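Local coordinates for protein cysteine synthase 3 (Entamoeba histolytica, PDB 6KR5) that probably catalyses the last step of cysteine synthesis, making L-cysteine from O-acetylserine and sulfide with the help of pyridoxal-5'-phosphate, at residues K43-L48 with T301-L306. Residues are numbered along the deposited sequence; the frame is centred on the assembly and turned at random.
Sequences KILVKL and TIVIIL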
# COMPACT_ATOMS: atom_id res chain seq x y z
N LYS B 43 -13.20 6.72 22.12
CA LYS B 43 -12.02 6.37 21.33
C LYS B 43 -12.47 5.77 20.01
O LYS B 43 -13.22 4.79 20.01
CB LYS B 43 -11.13 5.38 22.09
CG LYS B 43 -10.59 5.89 23.42
CD LYS B 43 -11.07 5.02 24.58
CE LYS B 43 -10.35 5.35 25.87
NZ LYS B 43 -10.64 6.73 26.35
N ILE B 44 -12.02 6.34 18.90
CA ILE B 44 -12.42 5.89 17.57
C ILE B 44 -11.16 5.44 16.85
O ILE B 44 -10.28 6.25 16.55
CB ILE B 44 -13.16 6.98 16.78
CG1 ILE B 44 -14.38 7.46 17.57
CG2 ILE B 44 -13.62 6.41 15.44
CD1 ILE B 44 -14.16 8.69 18.39
N LEU B 45 -11.07 4.14 16.58
CA LEU B 45 -9.86 3.52 16.04
C LEU B 45 -10.17 2.95 14.67
O LEU B 45 -11.24 2.36 14.47
CB LEU B 45 -9.35 2.41 16.95
CG LEU B 45 -9.24 2.76 18.43
CD1 LEU B 45 -8.81 1.50 19.20
CD2 LEU B 45 -8.27 3.91 18.63
N VAL B 46 -9.22 3.08 13.74
CA VAL B 46 -9.39 2.57 12.38
C VAL B 46 -8.39 1.45 12.13
O VAL B 46 -7.20 1.59 12.44
CB VAL B 46 -9.26 3.69 11.32
CG1 VAL B 46 -10.50 4.58 11.36
CG2 VAL B 46 -7.99 4.51 11.49
N LYS B 47 -8.87 0.35 11.57
CA LYS B 47 -8.03 -0.80 11.24
C LYS B 47 -7.71 -0.73 9.76
O LYS B 47 -8.61 -0.78 8.92
CB LYS B 47 -8.71 -2.12 11.59
CG LYS B 47 -7.77 -3.31 11.41
CD LYS B 47 -8.22 -4.53 12.17
CE LYS B 47 -7.23 -5.68 11.98
NZ LYS B 47 -5.87 -5.48 12.58
N LEU B 48 -6.42 -0.60 9.43
CA LEU B 48 -6.00 -0.22 8.08
C LEU B 48 -5.65 -1.46 7.27
O LEU B 48 -4.49 -1.89 7.21
CB LEU B 48 -4.82 0.75 8.16
CG LEU B 48 -5.14 1.92 9.07
CD1 LEU B 48 -3.95 2.86 9.08
CD2 LEU B 48 -6.34 2.65 8.58
N THR B 301 -14.90 2.19 23.08
CA THR B 301 -13.86 1.97 22.09
C THR B 301 -14.53 1.44 20.83
O THR B 301 -15.06 0.32 20.81
CB THR B 301 -12.79 1.00 22.60
OG1 THR B 301 -12.11 1.59 23.71
CG2 THR B 301 -11.76 0.72 21.51
N ILE B 302 -14.50 2.25 19.77
CA ILE B 302 -15.18 1.96 18.52
C ILE B 302 -14.12 1.66 17.47
O ILE B 302 -13.25 2.50 17.21
CB ILE B 302 -16.06 3.16 18.10
CG1 ILE B 302 -17.15 3.38 19.15
CG2 ILE B 302 -16.66 2.95 16.72
CD1 ILE B 302 -17.73 4.76 19.13
N VAL B 303 -14.18 0.47 16.88
CA VAL B 303 -13.19 0.01 15.89
C VAL B 303 -13.86 -0.02 14.53
O VAL B 303 -14.93 -0.63 14.37
CB VAL B 303 -12.62 -1.37 16.25
CG1 VAL B 303 -11.73 -1.89 15.11
CG2 VAL B 303 -11.84 -1.30 17.55
N ILE B 304 -13.22 0.59 13.54
CA ILE B 304 -13.78 0.74 12.20
C ILE B 304 -12.83 0.08 11.21
O ILE B 304 -11.65 0.44 11.15
CB ILE B 304 -13.98 2.22 11.85
CG1 ILE B 304 -14.73 2.95 12.97
CG2 ILE B 304 -14.74 2.37 10.53
CD1 ILE B 304 -14.89 4.42 12.68
N ILE B 305 -13.34 -0.87 10.43
CA ILE B 305 -12.54 -1.49 9.37
C ILE B 305 -12.43 -0.53 8.20
O ILE B 305 -13.44 -0.02 7.71
CB ILE B 305 -13.18 -2.81 8.92
CG1 ILE B 305 -13.38 -3.77 10.09
CG2 ILE B 305 -12.32 -3.46 7.83
CD1 ILE B 305 -12.07 -4.13 10.79
N LEU B 306 -11.20 -0.30 7.73
CA LEU B 306 -10.97 0.47 6.50
C LEU B 306 -10.48 -0.50 5.43
O LEU B 306 -9.30 -0.89 5.45
CB LEU B 306 -9.95 1.59 6.73
CG LEU B 306 -10.23 2.55 7.90
CD1 LEU B 306 -9.41 3.83 7.72
CD2 LEU B 306 -11.68 2.88 8.02
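Ile-304 O receives the amide of Lys-47 at 2.8 Å from its N and also touches the CA-H of Val-46. Leu-45 O has the same two kinds of partner from the other strand: Ile-304 N gives it a hydrogen bond and Val-303 CA a CA-H...O contact. Three more backbone hydrogen bonds, from Ile-302 N to Lys-43 O, from Leu-45 N to Ile-302 O and from Leu-306 N to Lys-47 O, complete the regular parallel ladder. The axes of the two segments approach to 4.6 Å.

Ile-44, Val-46, Leu-48, Ile-302, Ile-304 and Leu-306 share one face. Here Leu-306 CD1 meets two residues, 3.6 Å from Val-46 CB and 3.4 Å from Leu-48 CD2. The second distance is tighter than usual carbon packing. The first torsion of Leu-306 (chi1 -53°) sets CG beside the backbone N, and from there the branch carries CD1 against Leu-48 CD2. The two leucine side chains lie alongside each other. Further back, Ile-304 CD1 meets Ile-44 CG2 at 3.6 Å, the two side chains pointing the same way.

On the other face, Leu-45 CD1 packs on Thr-301 CG2 at 3.8 Å. Ile-305 CD1 lies 4.0 Å from Lys-47 CB, beside the aliphatic part of the lysine. The side chain of Lys-47 is extended up to a bend at chi4. Its NZ forms a salt bridge with Glu-175 and a hydrogen bond with Thr-24 OG1.

The pair lies inside the six-stranded mixed sheet of this PLP-dependent enzyme. The side chain of Ile-305 is about 7 Å from the bound pyridoxal-5'-phosphate. Antiparallel strand 26-28 flanks 43-48, and parallel strand 186-190 flanks 301-306. Helix 279-292 covers the Ile-304 face through Ala-284, Ile-285 and Ala-292. Ile-13 and Ile-17 of the second subunit pack on Leu-45 and Leu-48.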